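Local coordinates for DnaJ homolog subfamily C member 10 (PDB 3APQ), which acts as an endoplasmic reticulum disulfide reductase that aids both correct protein folding and degradation of misfolded proteins, and interacts with the Hsp70 chaperone HSPA5, at residues A[8-13]-A[17-22]. Residues are numbered along the deposited sequence; the frame is centred on the assembly and turned at random.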
loop_
_atom_site.group_PDB
_atom_site.type_symbol
_atom_site.label_atom_id
_atom_site.label_comp_id
_atom_site.label_asym_id
_atom_site.label_seq_id
_atom_site.Cartn_x
_atom_site.Cartn_y
_atom_site.Cartn_z
ATOM N N LEU A 8 15.616 -8.106 7.735
ATOM C CA LEU A 8 14.571 -7.169 8.171
ATOM C C LEU A 8 14.027 -7.471 9.569
ATOM O O LEU A 8 13.276 -6.653 10.112
ATOM C CB LEU A 8 13.404 -7.171 7.186
ATOM C CG LEU A 8 13.786 -6.667 5.779
ATOM C CD1 LEU A 8 12.607 -6.698 4.780
ATOM C CD2 LEU A 8 14.436 -5.283 5.809
ATOM N N GLY A 9 14.366 -8.640 10.119
ATOM C CA GLY A 9 13.921 -9.046 11.476
ATOM C C GLY A 9 12.488 -9.556 11.483
ATOM O O GLY A 9 11.774 -9.405 12.498
ATOM N N VAL A 10 12.034 -10.143 10.373
ATOM C CA VAL A 10 10.637 -10.619 10.275
ATOM C C VAL A 10 10.644 -12.085 9.929
ATOM O O VAL A 10 11.704 -12.634 9.491
ATOM C CB VAL A 10 9.749 -9.870 9.173
ATOM C CG1 VAL A 10 9.597 -8.345 9.463
ATOM C CG2 VAL A 10 10.289 -10.068 7.738
ATOM N N SER A 11 9.469 -12.713 10.129
ATOM C CA SER A 11 9.296 -14.082 9.745
ATOM C C SER A 11 9.188 -14.357 8.251
ATOM O O SER A 11 8.709 -13.513 7.509
ATOM C CB SER A 11 7.967 -14.568 10.326
ATOM O OG SER A 11 8.189 -15.864 10.576
ATOM N N LYS A 12 9.518 -15.591 7.810
ATOM C CA LYS A 12 9.271 -15.944 6.404
ATOM C C LYS A 12 7.786 -15.819 5.994
ATOM O O LYS A 12 7.457 -15.581 4.818
ATOM C CB LYS A 12 9.862 -17.334 6.095
ATOM C CG LYS A 12 9.618 -17.796 4.663
ATOM C CD LYS A 12 10.646 -18.876 4.297
ATOM C CE LYS A 12 10.328 -19.592 3.003
ATOM N NZ LYS A 12 11.647 -20.246 2.534
ATOM N N THR A 13 6.869 -15.956 6.955
ATOM C CA THR A 13 5.449 -15.828 6.633
ATOM C C THR A 13 4.905 -14.407 6.813
ATOM O O THR A 13 3.688 -14.251 6.828
ATOM C CB THR A 13 4.608 -16.775 7.520
ATOM O OG1 THR A 13 4.880 -16.494 8.908
ATOM C CG2 THR A 13 4.954 -18.192 7.189
ATOM N N ARG A 17 2.466 -5.892 4.612
ATOM C CA ARG A 17 2.388 -4.833 5.622
ATOM C C ARG A 17 3.473 -5.003 6.678
ATOM O O ARG A 17 4.143 -4.033 7.012
ATOM C CB ARG A 17 1.004 -4.762 6.298
ATOM C CG ARG A 17 0.909 -3.688 7.403
ATOM C CD ARG A 17 -0.447 -3.814 8.152
ATOM N NE ARG A 17 -0.349 -3.072 9.400
ATOM C CZ ARG A 17 0.182 -3.531 10.541
ATOM N NH1 ARG A 17 0.618 -4.789 10.667
ATOM N NH2 ARG A 17 0.261 -2.704 11.570
ATOM N N GLU A 18 3.665 -6.210 7.211
ATOM C CA GLU A 18 4.700 -6.412 8.285
ATOM C C GLU A 18 6.090 -6.089 7.803
ATOM O O GLU A 18 6.921 -5.440 8.509
ATOM C CB GLU A 18 4.652 -7.865 8.819
ATOM C CG GLU A 18 3.507 -8.048 9.770
ATOM C CD GLU A 18 3.128 -9.526 10.031
ATOM O OE1 GLU A 18 3.135 -10.377 9.117
ATOM O OE2 GLU A 18 2.762 -9.820 11.183
ATOM N N ILE A 19 6.360 -6.555 6.596
ATOM C CA ILE A 19 7.621 -6.254 5.916
ATOM C C ILE A 19 7.846 -4.735 5.755
ATOM O O ILE A 19 8.961 -4.238 6.047
ATOM C CB ILE A 19 7.747 -7.010 4.576
ATOM C CG1 ILE A 19 7.755 -8.534 4.849
ATOM C CG2 ILE A 19 8.959 -6.490 3.731
ATOM C CD1 ILE A 19 7.374 -9.428 3.637
ATOM N N ARG A 20 6.835 -3.978 5.309
ATOM C CA ARG A 20 7.014 -2.514 5.250
ATOM C C ARG A 20 7.319 -1.921 6.572
ATOM O O ARG A 20 8.174 -1.032 6.659
ATOM C CB ARG A 20 5.758 -1.781 4.720
ATOM C CG ARG A 20 5.501 -2.033 3.240
ATOM C CD ARG A 20 4.370 -1.099 2.676
ATOM N NE ARG A 20 3.060 -1.445 3.257
ATOM C CZ ARG A 20 2.221 -2.328 2.727
ATOM N NH1 ARG A 20 2.577 -3.049 1.640
ATOM N NH2 ARG A 20 1.026 -2.512 3.286
ATOM N N GLN A 21 6.588 -2.342 7.595
ATOM C CA GLN A 21 6.772 -1.766 8.912
ATOM C C GLN A 21 8.195 -2.043 9.440
ATOM O O GLN A 21 8.838 -1.134 10.053
ATOM C CB GLN A 21 5.659 -2.182 9.845
ATOM C CG GLN A 21 4.307 -1.491 9.332
ATOM C CD GLN A 21 4.519 0.054 9.100
ATOM O OE1 GLN A 21 4.853 0.763 10.059
ATOM N NE2 GLN A 21 4.407 0.546 7.821
ATOM N N ALA A 22 8.718 -3.233 9.156
ATOM C CA ALA A 22 10.021 -3.564 9.709
ATOM C C ALA A 22 11.070 -2.744 8.984
ATOM O O ALA A 22 11.973 -2.215 9.616
ATOM C CB ALA A 22 10.328 -5.049 9.574
HETATM O O HOH W 1 1.625 -13.192 8.597
#
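The Glu18 carboxylate faces the loop backbone through a water, which donates to Glu18 OE1 at 3.2 Å and to Thr13 O at 2.9 Å; OE1 also accepts from Ser15 N, so two bonds steady this group near the start of helix 16-30. On the side of the helix turned away from the loop, one face of the Arg20 guanidinium rests on Arg17 CA of the same helix, 3.6 Å from its plane and toward the rim.

The rest of the contact is apolar. The two methyls of Val10 reach residues one turn apart on the helix: CG1, anti to the carbonyl carbon (chi1 -62°), presses on Ala22 CB at a tight 3.4 Å, while CG2 meets Ile19 CG1 at 4.1 Å, the two side chains crossing at about a right angle. Ala22 CB also abuts Leu8 O at 3.4 Å, and Leu8 CD1 packs obliquely on Ile19 CG2 at 3.8 Å.

Gly9, with positive phi, is the C-prime residue of the Schellman motif ending helix 4-8, where the chain turns to bring Val10 onto helix 16-30. In this J domain, Leu8 touches Ile48 and Leu55 of helix 41-55 and Ile19 touches its Tyr52, whereas Arg20 salt-bridges Asp94 and Glu103, the latter linking it to the thioredoxin domain.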